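Local coordinates for protein endoglucanase family 5 (Clostridium acetobutylicum ATCC 824, PDB 6PZ7) that probably cleaves internal beta-1,4-glucosidic bonds of cellulose and related polysaccharides as a broad-specificity endoglucanase of glycoside hydrolase subfamily GH5_4, at residues T55-V60 / I97-H102; G268-I273 / T299-N304; F141-E146 / K169-A174; V192-A197 / V218-Y223. One frame throughout, in Å; residues are numbered along the deposited sequence. Where two conformers were deposited one is given.

Interaction 1. Residues T55-V60 / I97-H102; sequences TVRIPV and ILNTHH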
loop_
_atom_site.group_PDB
_atom_site.type_symbol
_atom_site.label_atom_id
_atom_site.label_comp_id
_atom_site.label_asym_id
_atom_site.label_seq_id
_atom_site.Cartn_x
_atom_site.Cartn_y
_atom_site.Cartn_z
ATOM N N THR A 55 -2.622 3.106 11.474
ATOM C CA THR A 55 -2.784 3.407 10.056
ATOM C C THR A 55 -3.716 2.388 9.422
ATOM O O THR A 55 -3.613 1.179 9.711
ATOM C CB THR A 55 -1.419 3.303 9.331
ATOM O OG1 THR A 55 -0.526 4.271 9.847
ATOM C CG2 THR A 55 -1.532 3.539 7.838
ATOM N N VAL A 56 -4.608 2.855 8.556
ATOM C CA VAL A 56 -5.355 2.001 7.642
ATOM C C VAL A 56 -5.023 2.424 6.226
ATOM O O VAL A 56 -5.161 3.602 5.878
ATOM C CB VAL A 56 -6.872 2.070 7.913
ATOM C CG1 VAL A 56 -7.614 1.277 6.870
ATOM C CG2 VAL A 56 -7.161 1.545 9.305
ATOM N N ARG A 57 -4.595 1.470 5.423
ATOM C CA ARG A 57 -4.443 1.694 3.991
ATOM C C ARG A 57 -5.754 1.303 3.322
ATOM O O ARG A 57 -6.319 0.237 3.609
ATOM C CB ARG A 57 -3.241 0.917 3.435
ATOM C CG ARG A 57 -3.031 1.064 1.902
ATOM C CD ARG A 57 -1.634 0.658 1.543
ATOM N NE ARG A 57 -1.307 0.667 0.108
ATOM C CZ ARG A 57 -1.357 -0.388 -0.681
ATOM N NH1 ARG A 57 -1.878 -1.546 -0.305
ATOM N NH2 ARG A 57 -0.834 -0.307 -1.892
ATOM N N ILE A 58 -6.240 2.187 2.459
ATOM C CA ILE A 58 -7.519 2.081 1.766
ATOM C C ILE A 58 -7.207 1.968 0.275
ATOM O O ILE A 58 -7.166 2.982 -0.452
ATOM C CB ILE A 58 -8.422 3.289 2.065
ATOM C CG1 ILE A 58 -8.617 3.509 3.565
ATOM C CG2 ILE A 58 -9.758 3.098 1.356
ATOM C CD1 ILE A 58 -9.264 4.847 3.927
ATOM N N PRO A 59 -6.962 0.765 -0.216
ATOM C CA PRO A 59 -6.732 0.607 -1.650
ATOM C C PRO A 59 -8.007 0.914 -2.399
ATOM O O PRO A 59 -9.087 0.444 -2.027
ATOM C CB PRO A 59 -6.330 -0.856 -1.777
ATOM C CG PRO A 59 -6.731 -1.511 -0.534
ATOM C CD PRO A 59 -6.823 -0.489 0.537
ATOM N N VAL A 60 -7.901 1.656 -3.483
ATOM C CA VAL A 60 -9.061 2.017 -4.302
ATOM C C VAL A 60 -8.735 1.784 -5.765
ATOM O O VAL A 60 -7.772 2.357 -6.290
ATOM C CB VAL A 60 -9.520 3.475 -4.105
ATOM C CG1 VAL A 60 -10.739 3.769 -4.988
ATOM C CG2 VAL A 60 -9.839 3.737 -2.635
ATOM N N ILE A 97 -4.165 5.924 4.267
ATOM C CA ILE A 97 -3.454 5.959 2.983
ATOM C C ILE A 97 -4.475 5.715 1.891
ATOM O O ILE A 97 -5.140 4.673 1.889
ATOM C CB ILE A 97 -2.317 4.913 2.910
ATOM C CG1 ILE A 97 -1.267 5.101 3.997
ATOM C CG2 ILE A 97 -1.672 4.974 1.500
ATOM C CD1 ILE A 97 -0.389 3.859 4.163
ATOM N N LEU A 98 -4.633 6.662 0.976
ATOM C CA LEU A 98 -5.567 6.572 -0.140
ATOM C C LEU A 98 -4.754 6.462 -1.418
ATOM O O LEU A 98 -3.901 7.323 -1.673
ATOM C CB LEU A 98 -6.453 7.819 -0.163
ATOM C CG LEU A 98 -7.436 7.903 -1.312
ATOM C CD1 LEU A 98 -8.489 6.836 -1.256
ATOM C CD2 LEU A 98 -8.103 9.261 -1.377
ATOM N N ASN A 99 -5.025 5.441 -2.229
ATOM C CA ASN A 99 -4.197 5.210 -3.427
ATOM C C ASN A 99 -5.018 5.138 -4.709
ATOM O O ASN A 99 -6.236 5.359 -4.735
ATOM C CB ASN A 99 -3.290 3.984 -3.268
ATOM C CG ASN A 99 -3.991 2.663 -3.451
ATOM O OD1 ASN A 99 -5.170 2.610 -3.772
ATOM N ND2 ASN A 99 -3.252 1.563 -3.280
ATOM N N THR A 100 -4.302 4.860 -5.823
ATOM C CA THR A 100 -4.864 4.128 -6.949
ATOM C C THR A 100 -4.334 2.701 -6.874
ATOM O O THR A 100 -3.219 2.470 -6.399
ATOM C CB THR A 100 -4.525 4.755 -8.308
ATOM O OG1 THR A 100 -3.120 4.611 -8.626
ATOM C CG2 THR A 100 -4.897 6.236 -8.385
ATOM N N HIS A 101 -5.143 1.734 -7.326
ATOM C CA HIS A 101 -4.881 0.320 -7.020
ATOM C C HIS A 101 -4.853 -0.462 -8.311
ATOM O O HIS A 101 -3.877 -0.334 -9.085
ATOM C CB HIS A 101 -5.721 -0.233 -5.873
ATOM C CG HIS A 101 -5.060 -1.364 -5.177
ATOM N ND1 HIS A 101 -4.101 -1.165 -4.213
ATOM C CD2 HIS A 101 -5.212 -2.705 -5.319
ATOM C CE1 HIS A 101 -3.697 -2.357 -3.795
ATOM N NE2 HIS A 101 -4.382 -3.299 -4.425
ATOM N N HIS A 102 -5.851 -1.296 -8.584
ATOM C CA HIS A 102 -5.881 -2.154 -9.794
ATOM C C HIS A 102 -6.323 -1.335 -11.003
ATOM O O HIS A 102 -7.430 -1.478 -11.528
ATOM C CB HIS A 102 -6.817 -3.338 -9.614
ATOM C CG HIS A 102 -6.423 -4.298 -8.543
ATOM N ND1 HIS A 102 -5.153 -4.793 -8.395
ATOM C CD2 HIS A 102 -7.143 -4.851 -7.537
ATOM C CE1 HIS A 102 -5.103 -5.604 -7.341
ATOM N NE2 HIS A 102 -6.312 -5.675 -6.823
#
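P59 lies over one face of the H101 imidazole, its CB 3.6 Å from the ring centroid in a CH-pi contact. At the edge of the same ring, near its plane, R57 NH2 stands 4.0 Å from H101 CE1. N99 ND2 donates to H101 ND1 at 3.0 Å in the ring plane, which fixes the rotation of the imidazole. N99 ND2 lies over one face of the R57 guanidinium, and the two flat groups are 83° apart. R57 NH2 and N99 ND2 are both donors and make no bond. The other end of the amide reaches back across the contact: N99 OD1 accepts from V60 N at 2.9 Å. R57 is extended, with CG anti to the backbone N (chi1 178°), and its tip is held by N21, Q142, N145 and Q269. Earlier in the strands, I58 N donates to I97 O at 2.8 Å, and R57 pairs with I97 in parallel register. The arrangement is that of neighbouring strands two and three of a TIM barrel, with polar side chains gathered at their C-terminal ends.

Interaction 2. Residues G268-I273 / T299-N304; sequences GQFGSI and TVWWDN. Unlike the reference sequence in segment 268-273: Q269 (reference Glu).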
loop_
_atom_site.group_PDB
_atom_site.type_symbol
_atom_site.label_atom_id
_atom_site.label_comp_id
_atom_site.label_asym_id
_atom_site.label_seq_id
_atom_site.Cartn_x
_atom_site.Cartn_y
_atom_site.Cartn_z
ATOM N N GLY A 268 4.011 -0.991 2.465
ATOM C CA GLY A 268 2.578 -0.838 2.474
ATOM C C GLY A 268 1.794 -2.107 2.328
ATOM O O GLY A 268 0.566 -2.082 2.527
ATOM N N GLN A 269 2.446 -3.219 2.009
ATOM C CA GLN A 269 1.860 -4.558 2.055
ATOM C C GLN A 269 2.931 -5.537 2.504
ATOM O O GLN A 269 4.009 -5.626 1.902
ATOM C CB GLN A 269 1.322 -5.040 0.718
ATOM C CG GLN A 269 0.210 -4.144 0.134
ATOM C CD GLN A 269 -0.413 -4.635 -1.152
ATOM O OE1 GLN A 269 -1.103 -3.846 -1.840
ATOM N NE2 GLN A 269 -0.156 -5.825 -1.532
ATOM N N PHE A 270 2.576 -6.352 3.501
ATOM C CA PHE A 270 3.283 -7.592 3.847
ATOM C C PHE A 270 2.238 -8.515 4.444
ATOM O O PHE A 270 1.123 -8.103 4.735
ATOM C CB PHE A 270 4.469 -7.371 4.771
ATOM C CG PHE A 270 4.135 -7.223 6.251
ATOM C CD1 PHE A 270 3.338 -6.216 6.740
ATOM C CD2 PHE A 270 4.683 -8.120 7.173
ATOM C CE1 PHE A 270 3.042 -6.101 8.079
ATOM C CE2 PHE A 270 4.406 -7.997 8.523
ATOM C CZ PHE A 270 3.591 -6.981 8.972
ATOM N N GLY A 271 2.596 -9.761 4.684
ATOM C CA GLY A 271 1.676 -10.702 5.300
ATOM C C GLY A 271 2.042 -12.120 4.950
ATOM O O GLY A 271 3.025 -12.380 4.250
ATOM N N SER A 272 1.222 -13.042 5.452
ATOM C CA SER A 272 1.351 -14.470 5.145
ATOM C C SER A 272 -0.027 -15.079 5.044
ATOM O O SER A 272 -0.975 -14.604 5.685
ATOM C CB SER A 272 2.173 -15.180 6.237
ATOM O OG SER A 272 1.518 -15.074 7.516
ATOM N N ILE A 273 -0.132 -16.163 4.259
ATOM C CA ILE A 273 -1.388 -16.882 4.131
ATOM C C ILE A 273 -1.547 -17.902 5.259
ATOM O O ILE A 273 -0.587 -18.353 5.896
ATOM C CB ILE A 273 -1.526 -17.543 2.739
ATOM C CG1 ILE A 273 -0.450 -18.606 2.490
ATOM C CG2 ILE A 273 -1.515 -16.437 1.679
ATOM C CD1 ILE A 273 -0.671 -19.434 1.217
ATOM N N THR A 299 5.278 -0.843 8.641
ATOM C CA THR A 299 4.697 -1.924 7.855
ATOM C C THR A 299 3.183 -1.886 7.946
ATOM O O THR A 299 2.616 -1.385 8.928
ATOM C CB THR A 299 5.200 -3.300 8.375
ATOM O OG1 THR A 299 4.625 -3.615 9.650
ATOM C CG2 THR A 299 6.722 -3.362 8.430
ATOM N N VAL A 300 2.532 -2.440 6.924
ATOM C CA VAL A 300 1.067 -2.436 6.805
ATOM C C VAL A 300 0.632 -3.830 6.333
ATOM O O VAL A 300 0.973 -4.249 5.224
ATOM C CB VAL A 300 0.586 -1.362 5.832
ATOM C CG1 VAL A 300 -0.943 -1.268 5.849
ATOM C CG2 VAL A 300 1.207 0.002 6.126
ATOM N N TRP A 301 -0.084 -4.563 7.191
ATOM C CA TRP A 301 -0.519 -5.929 6.891
ATOM C C TRP A 301 -1.576 -5.957 5.803
ATOM O O TRP A 301 -2.521 -5.163 5.841
ATOM C CB TRP A 301 -1.104 -6.557 8.174
ATOM C CG TRP A 301 -1.522 -7.999 7.983
ATOM C CD1 TRP A 301 -2.714 -8.442 7.536
ATOM C CD2 TRP A 301 -0.724 -9.161 8.214
ATOM N NE1 TRP A 301 -2.717 -9.808 7.448
ATOM C CE2 TRP A 301 -1.508 -10.270 7.880
ATOM C CE3 TRP A 301 0.576 -9.381 8.704
ATOM C CZ2 TRP A 301 -1.043 -11.566 8.022
ATOM C CZ3 TRP A 301 1.019 -10.667 8.859
ATOM C CH2 TRP A 301 0.217 -11.737 8.504
ATOM N N TRP A 302 -1.438 -6.855 4.836
ATOM C CA TRP A 302 -2.461 -7.065 3.810
ATOM C C TRP A 302 -3.557 -8.009 4.316
ATOM O O TRP A 302 -3.317 -9.184 4.543
ATOM C CB TRP A 302 -1.844 -7.643 2.535
ATOM C CG TRP A 302 -2.873 -7.841 1.445
ATOM C CD1 TRP A 302 -3.410 -9.034 1.040
ATOM C CD2 TRP A 302 -3.538 -6.819 0.710
ATOM N NE1 TRP A 302 -4.368 -8.805 0.086
ATOM C CE2 TRP A 302 -4.470 -7.458 -0.138
ATOM C CE3 TRP A 302 -3.452 -5.428 0.685
ATOM C CZ2 TRP A 302 -5.289 -6.745 -1.028
ATOM C CZ3 TRP A 302 -4.266 -4.719 -0.206
ATOM C CH2 TRP A 302 -5.162 -5.392 -1.049
ATOM N N ASP A 303 -4.770 -7.490 4.461
ATOM C CA ASP A 303 -5.937 -8.235 4.920
ATOM C C ASP A 303 -6.977 -8.163 3.807
ATOM O O ASP A 303 -7.548 -7.103 3.535
ATOM C CB ASP A 303 -6.478 -7.698 6.251
ATOM C CG ASP A 303 -7.579 -8.549 6.802
ATOM O OD1 ASP A 303 -8.439 -8.967 6.003
ATOM O OD2 ASP A 303 -7.583 -8.804 8.022
ATOM N N ASN A 304 -7.273 -9.284 3.172
ATOM C CA ASN A 304 -8.268 -9.352 2.095
ATOM C C ASN A 304 -9.584 -9.969 2.526
ATOM O O ASN A 304 -10.445 -10.231 1.684
ATOM C CB ASN A 304 -7.688 -10.017 0.851
ATOM C CG ASN A 304 -7.267 -11.454 1.084
ATOM O OD1 ASN A 304 -7.395 -12.004 2.186
ATOM N ND2 ASN A 304 -6.724 -12.046 0.044
#
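F270 CG falls between its backbone N and carbonyl carbon (chi1 81°), whereas W301 CG is anti to its N (chi1 -177°). These torsions bring the two side chains together at about a right angle. The indole edge meets the phenyl face in a T-shaped pair, with six-membered rings 5.4 Å apart between centroids. W301 also offers a face: G271 CA sits 3.6 Å from the centroid of its six-membered ring in a CH-pi contact. W301 NE1 donates to Y314 O. These strands, 265-270 and 298-303, are the last two of the TIM barrel, joined by helix 278-294. Their short axes diverge by 63°. F270 N reaches V300 O at 3.2 Å with a bent angle, while W302 N bonds F270 O more straightly at 2.9 Å. On the barrel's inner side, the extended Q269 runs beside W302, with Q269 CD 3.6 Å from W302 CE3. Q269, a glutamate in the reference sequence, probably occupies the position of the GH5 nucleophile, and its OE1 accepts from R57.

Interaction 3. Residues F141-E146 / K169-A174; sequences FQTLNE and KFNLTA. Unlike the reference sequence in segment 141-146: Q142 (reference Glu). With EDO (1,2-ethanediol), chain C.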
loop_
_atom_site.group_PDB
_atom_site.type_symbol
_atom_site.label_atom_id
_atom_site.label_comp_id
_atom_site.label_asym_id
_atom_site.label_seq_id
_atom_site.Cartn_x
_atom_site.Cartn_y
_atom_site.Cartn_z
ATOM N N PHE A 141 -1.567 10.417 0.476
ATOM C CA PHE A 141 -1.872 9.906 -0.850
ATOM C C PHE A 141 -0.754 8.973 -1.290
ATOM O O PHE A 141 0.416 9.285 -1.090
ATOM C CB PHE A 141 -2.018 11.032 -1.893
ATOM C CG PHE A 141 -3.196 11.955 -1.705
ATOM C CD1 PHE A 141 -4.293 11.634 -0.951
ATOM C CD2 PHE A 141 -3.177 13.181 -2.322
ATOM C CE1 PHE A 141 -5.347 12.538 -0.807
ATOM C CE2 PHE A 141 -4.202 14.094 -2.163
ATOM C CZ PHE A 141 -5.309 13.764 -1.449
ATOM N N GLN A 142 -1.097 7.860 -1.933
ATOM C CA GLN A 142 -0.126 6.949 -2.530
ATOM C C GLN A 142 -0.442 6.952 -4.031
ATOM O O GLN A 142 -1.551 6.610 -4.449
ATOM C CB GLN A 142 -0.270 5.577 -1.908
ATOM C CG GLN A 142 0.516 4.485 -2.583
ATOM C CD GLN A 142 0.126 3.102 -2.070
ATOM O OE1 GLN A 142 -0.260 2.215 -2.878
ATOM N NE2 GLN A 142 0.211 2.896 -0.829
ATOM N N THR A 143 0.512 7.380 -4.842
ATOM C CA THR A 143 0.218 7.696 -6.242
ATOM C C THR A 143 -0.266 6.501 -7.038
ATOM O O THR A 143 -1.224 6.612 -7.815
ATOM C CB THR A 143 1.469 8.302 -6.889
ATOM O OG1 THR A 143 2.535 7.382 -6.722
ATOM C CG2 THR A 143 1.817 9.664 -6.302
ATOM N N LEU A 144 0.411 5.363 -6.862
ATOM C CA LEU A 144 0.258 4.150 -7.637
ATOM C C LEU A 144 0.478 2.985 -6.691
ATOM O O LEU A 144 1.208 3.102 -5.699
ATOM C CB LEU A 144 1.299 4.086 -8.753
ATOM C CG LEU A 144 1.353 5.261 -9.743
ATOM C CD1 LEU A 144 2.590 5.172 -10.593
ATOM C CD2 LEU A 144 0.102 5.242 -10.598
ATOM N N ASN A 145 -0.093 1.819 -7.024
ATOM C CA ASN A 145 0.039 0.624 -6.183
ATOM C C ASN A 145 1.253 -0.208 -6.602
ATOM O O ASN A 145 2.326 -0.111 -5.997
ATOM C CB ASN A 145 -1.258 -0.189 -6.271
ATOM C CG ASN A 145 -1.135 -1.509 -5.573
ATOM O OD1 ASN A 145 -0.635 -1.562 -4.464
ATOM N ND2 ASN A 145 -1.600 -2.569 -6.178
ATOM N N GLU A 146 1.105 -1.030 -7.633
ATOM C CA GLU A 146 2.164 -1.884 -8.158
ATOM C C GLU A 146 2.257 -1.665 -9.666
ATOM O O GLU A 146 1.900 -2.534 -10.482
ATOM C CB GLU A 146 1.869 -3.340 -7.835
ATOM C CG GLU A 146 1.972 -3.606 -6.331
ATOM C CD GLU A 146 1.748 -5.020 -5.920
ATOM O OE1 GLU A 146 1.420 -5.874 -6.782
ATOM O OE2 GLU A 146 1.849 -5.338 -4.701
ATOM N N LYS A 169 8.185 9.037 -14.363
ATOM C CA LYS A 169 7.382 10.095 -14.961
ATOM C C LYS A 169 5.957 10.077 -14.427
ATOM O O LYS A 169 5.385 11.134 -14.143
ATOM C CB LYS A 169 7.399 9.952 -16.493
ATOM C CG LYS A 169 8.798 9.887 -17.139
ATOM C CD LYS A 169 8.691 9.738 -18.651
ATOM C CE LYS A 169 10.026 9.474 -19.313
ATOM N NZ LYS A 169 9.898 9.359 -20.804
ATOM N N PHE A 170 5.375 8.898 -14.281
ATOM C CA PHE A 170 4.029 8.816 -13.735
ATOM C C PHE A 170 3.970 9.324 -12.291
ATOM O O PHE A 170 3.028 10.041 -11.926
ATOM C CB PHE A 170 3.524 7.376 -13.753
ATOM C CG PHE A 170 3.207 6.795 -15.126
ATOM C CD1 PHE A 170 3.062 7.572 -16.263
ATOM C CD2 PHE A 170 3.007 5.440 -15.227
ATOM C CE1 PHE A 170 2.744 6.985 -17.485
ATOM C CE2 PHE A 170 2.677 4.854 -16.445
ATOM C CZ PHE A 170 2.544 5.632 -17.573
ATOM N N ASN A 171 4.942 8.943 -11.453
ATOM C CA ASN A 171 4.948 9.426 -10.080
ATOM C C ASN A 171 5.098 10.942 -10.047
ATOM O O ASN A 171 4.466 11.616 -9.222
ATOM C CB ASN A 171 6.072 8.750 -9.284
ATOM C CG ASN A 171 5.724 7.337 -8.834
ATOM O OD1 ASN A 171 4.544 7.026 -8.594
ATOM N ND2 ASN A 171 6.738 6.499 -8.645
ATOM N N LEU A 172 5.962 11.486 -10.903
ATOM C CA LEU A 172 6.141 12.934 -10.974
ATOM C C LEU A 172 4.852 13.631 -11.383
ATOM O O LEU A 172 4.467 14.630 -10.771
ATOM C CB LEU A 172 7.247 13.280 -11.972
ATOM C CG LEU A 172 7.480 14.765 -12.210
ATOM C CD1 LEU A 172 7.818 15.458 -10.958
ATOM C CD2 LEU A 172 8.569 14.963 -13.273
ATOM N N THR A 173 4.180 13.105 -12.411
ATOM C CA THR A 173 2.915 13.661 -12.858
ATOM C C THR A 173 1.921 13.673 -11.708
ATOM O O THR A 173 1.224 14.670 -11.472
ATOM C CB THR A 173 2.354 12.812 -14.005
ATOM O OG1 THR A 173 3.215 12.881 -15.152
ATOM C CG2 THR A 173 0.970 13.291 -14.408
ATOM N N ALA A 174 1.796 12.548 -11.007
ATOM C CA ALA A 174 0.837 12.478 -9.895
ATOM C C ALA A 174 1.177 13.458 -8.774
ATOM O O ALA A 174 0.299 14.155 -8.268
ATOM C CB ALA A 174 0.756 11.052 -9.399
HETATM C C1 EDO C . 1.002 -9.102 -5.269
HETATM O O1 EDO C . 0.230 -8.054 -5.879
HETATM C C2 EDO C . 1.473 -8.699 -3.885
HETATM O O2 EDO C . 2.535 -7.746 -3.975
#
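The chain leaving strand 139-142 comes up beside helix 161-180, and the CA atoms of T143 and A174 are 6.0 Å apart. This is the fourth strand of the TIM barrel meeting the helix that leads on to the fifth. The two pieces join through side chains, with no backbone hydrogen bond between them. T143 divides its branches. Its OG1 lies between the backbone N and the carbonyl carbon (chi1 56°) and donates to N171 OD1 at 2.8 Å. The donor stands above the carbonyl plane of the amide, 36° out of it. The other branch, T143 CG2, packs on A174 CB at 3.6 Å. L144 adds an apolar contact from the next position. Its CD1 comes 4.0 Å from F170 CB and also rests against the N171 amide oxygen. The other end of that amide, N171 ND2, bonds P193 O, so both ends of a buried polar group are used. Within the helix, T173 N and T173 OG1 reach K169 O from opposite faces of its carbonyl. Further along the loop come N145 and E146, the Asn-Glu pair of family GH5, whose glutamate probably serves as the acid/base. A bound ethanediol, probably from the crystallisation liquor, grips that carboxylate at both oxygens: its O1 donates to E146 OE1 at 2.6 Å and its O2 to E146 OE2 at 2.6 Å.

Interaction 4. Residues V192-A197 / V218-Y223; sequences VPTYAA and VSLHMY. With EDO (1,2-ethanediol), chain D.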
loop_
_atom_site.group_PDB
_atom_site.type_symbol
_atom_site.label_atom_id
_atom_site.label_comp_id
_atom_site.label_asym_id
_atom_site.label_seq_id
_atom_site.Cartn_x
_atom_site.Cartn_y
_atom_site.Cartn_z
ATOM N N VAL A 192 5.182 7.039 -3.033
ATOM C CA VAL A 192 5.405 6.660 -4.440
ATOM C C VAL A 192 6.131 5.323 -4.494
ATOM O O VAL A 192 7.106 5.125 -3.739
ATOM C CB VAL A 192 6.209 7.719 -5.217
ATOM C CG1 VAL A 192 5.471 9.043 -5.197
ATOM C CG2 VAL A 192 7.669 7.880 -4.736
ATOM N N PRO A 193 5.681 4.383 -5.335
ATOM C CA PRO A 193 6.351 3.081 -5.424
ATOM C C PRO A 193 7.412 3.032 -6.514
ATOM O O PRO A 193 7.399 3.809 -7.474
ATOM C CB PRO A 193 5.193 2.136 -5.802
ATOM C CG PRO A 193 4.340 3.011 -6.725
ATOM C CD PRO A 193 4.402 4.397 -6.101
ATOM N N THR A 194 8.312 2.048 -6.361
ATOM C CA THR A 194 9.121 1.488 -7.432
ATOM C C THR A 194 8.196 0.742 -8.413
ATOM O O THR A 194 7.000 0.534 -8.163
ATOM C CB THR A 194 10.121 0.516 -6.824
ATOM O OG1 THR A 194 9.354 -0.443 -6.096
ATOM C CG2 THR A 194 11.136 1.180 -5.904
ATOM N N TYR A 195 8.787 0.247 -9.500
ATOM C CA TYR A 195 8.108 -0.679 -10.413
ATOM C C TYR A 195 7.557 -1.834 -9.585
ATOM O O TYR A 195 8.292 -2.491 -8.856
ATOM C CB TYR A 195 9.118 -1.220 -11.448
ATOM C CG TYR A 195 8.463 -2.157 -12.453
ATOM C CD1 TYR A 195 8.206 -3.472 -12.150
ATOM C CD2 TYR A 195 8.103 -1.703 -13.720
ATOM C CE1 TYR A 195 7.585 -4.328 -13.046
ATOM C CE2 TYR A 195 7.475 -2.556 -14.628
ATOM C CZ TYR A 195 7.236 -3.862 -14.294
ATOM O OH TYR A 195 6.602 -4.724 -15.177
ATOM N N ALA A 196 6.244 -2.068 -9.703
ATOM C CA ALA A 196 5.510 -3.122 -8.998
ATOM C C ALA A 196 5.607 -3.027 -7.474
ATOM O O ALA A 196 5.320 -4.009 -6.798
ATOM C CB ALA A 196 5.877 -4.513 -9.491
ATOM N N ALA A 197 6.037 -1.900 -6.932
ATOM C CA ALA A 197 6.392 -1.777 -5.521
ATOM C C ALA A 197 7.450 -2.797 -5.124
ATOM O O ALA A 197 7.557 -3.212 -3.978
ATOM C CB ALA A 197 5.175 -1.785 -4.585
ATOM N N VAL A 218 8.859 6.506 0.155
ATOM C CA VAL A 218 8.891 5.373 -0.778
ATOM C C VAL A 218 7.932 4.291 -0.309
ATOM O O VAL A 218 7.943 3.920 0.880
ATOM C CB VAL A 218 10.329 4.839 -0.914
ATOM C CG1 VAL A 218 10.371 3.578 -1.764
ATOM C CG2 VAL A 218 11.225 5.904 -1.511
ATOM N N SER A 219 7.164 3.737 -1.244
ATOM C CA SER A 219 6.301 2.591 -1.010
ATOM C C SER A 219 6.883 1.316 -1.600
ATOM O O SER A 219 7.159 1.252 -2.808
ATOM C CB SER A 219 4.956 2.861 -1.689
ATOM O OG SER A 219 4.136 1.700 -1.587
ATOM N N LEU A 220 7.037 0.295 -0.757
ATOM C CA LEU A 220 7.509 -1.026 -1.167
ATOM C C LEU A 220 6.561 -2.079 -0.628
ATOM O O LEU A 220 5.953 -1.891 0.436
ATOM C CB LEU A 220 8.937 -1.304 -0.652
ATOM C CG LEU A 220 9.994 -0.288 -1.058
ATOM C CD1 LEU A 220 11.285 -0.572 -0.295
ATOM C CD2 LEU A 220 10.233 -0.296 -2.551
ATOM N N HIS A 221 6.400 -3.184 -1.348
ATOM C CA HIS A 221 5.590 -4.317 -0.904
ATOM C C HIS A 221 6.519 -5.516 -0.814
ATOM O O HIS A 221 7.346 -5.732 -1.714
ATOM C CB HIS A 221 4.443 -4.615 -1.847
ATOM C CG HIS A 221 3.465 -3.488 -1.939
ATOM N ND1 HIS A 221 2.449 -3.479 -2.868
ATOM C CD2 HIS A 221 3.344 -2.328 -1.241
ATOM C CE1 HIS A 221 1.742 -2.365 -2.727
ATOM N NE2 HIS A 221 2.274 -1.640 -1.763
ATOM N N MET A 222 6.457 -6.284 0.283
ATOM C CA MET A 222 7.418 -7.367 0.482
ATOM C C MET A 222 6.816 -8.469 1.357
ATOM O O MET A 222 6.875 -8.430 2.600
ATOM C CB MET A 222 8.700 -6.809 1.090
ATOM C CG MET A 222 9.846 -7.829 1.110
ATOM S SD MET A 222 11.457 -7.270 1.644
ATOM C CE MET A 222 11.230 -7.358 3.401
ATOM N N TYR A 223 6.288 -9.482 0.696
ATOM C CA TYR A 223 5.678 -10.628 1.352
ATOM C C TYR A 223 6.750 -11.694 1.543
ATOM O O TYR A 223 6.756 -12.745 0.902
ATOM C CB TYR A 223 4.511 -11.166 0.552
ATOM C CG TYR A 223 3.301 -10.276 0.424
ATOM C CD1 TYR A 223 2.145 -10.552 1.123
ATOM C CD2 TYR A 223 3.282 -9.173 -0.452
ATOM C CE1 TYR A 223 1.006 -9.793 0.957
ATOM C CE2 TYR A 223 2.137 -8.399 -0.613
ATOM C CZ TYR A 223 1.003 -8.721 0.089
ATOM O OH TYR A 223 -0.154 -8.007 -0.071
HETATM C C1 EDO D . 5.354 -7.949 -5.005
HETATM O O1 EDO D . 4.955 -8.278 -3.687
HETATM C C2 EDO D . 6.020 -6.574 -4.969
HETATM O O2 EDO D . 6.411 -6.368 -6.313
#
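A197 lays its methyl over the centre of one face of the H221 imidazole. The CB is 3.6 Å from the ring centroid and 13° off the ring normal, so this is a CH-pi contact. H221 CG is anti to the carbonyl carbon (chi1 -63°), which stands the ring over that methyl. Its ND1 also bonds E146 OE2, a second hold on the ring. The backbone joins the same two residues: H221 N donates to A197 O at 2.9 Å, in the carbonyl plane and on a lone pair. Strands 190-193 and 216-221 are the fifth and sixth of the TIM barrel, in parallel register at V192 and V218. There S219 N reaches V192 O at 2.9 Å, from above the carbonyl plane. The chain then turns back, with A197 N bonded to T194 O and positive phi angles at A196 and A197. On the outer side, T194 and L220 cross obliquely, with T194 CG2 3.8 Å from L220 CD2. The buried S219 O has no hydrogen-bond partner, though P193 CA approaches it to 3.3 Å. A bound ethanediol gives its O2 to A196 O at 2.6 Å.

In the fold
All four contacts are buried and belong to one eight-stranded barrel. Interactions 1, 2 and 4 each join neighbouring strands through backbone bonds. Interaction 3 instead sets the end of strand 139-142 against a helix of the outer layer, and it buries the least area. Interaction 1 lies nearest the centre of the chain and is rich in polar side chains. Interaction 2 is dominated by aromatic rings. Interaction 4 rests on small residues and a histidine. Side chains of all four contacts converge at the barrel mouth, where R57 links interaction 1 to interactions 2 and 3. Interactions 3 and 4 are tied together both there and nearer the outer helix layer.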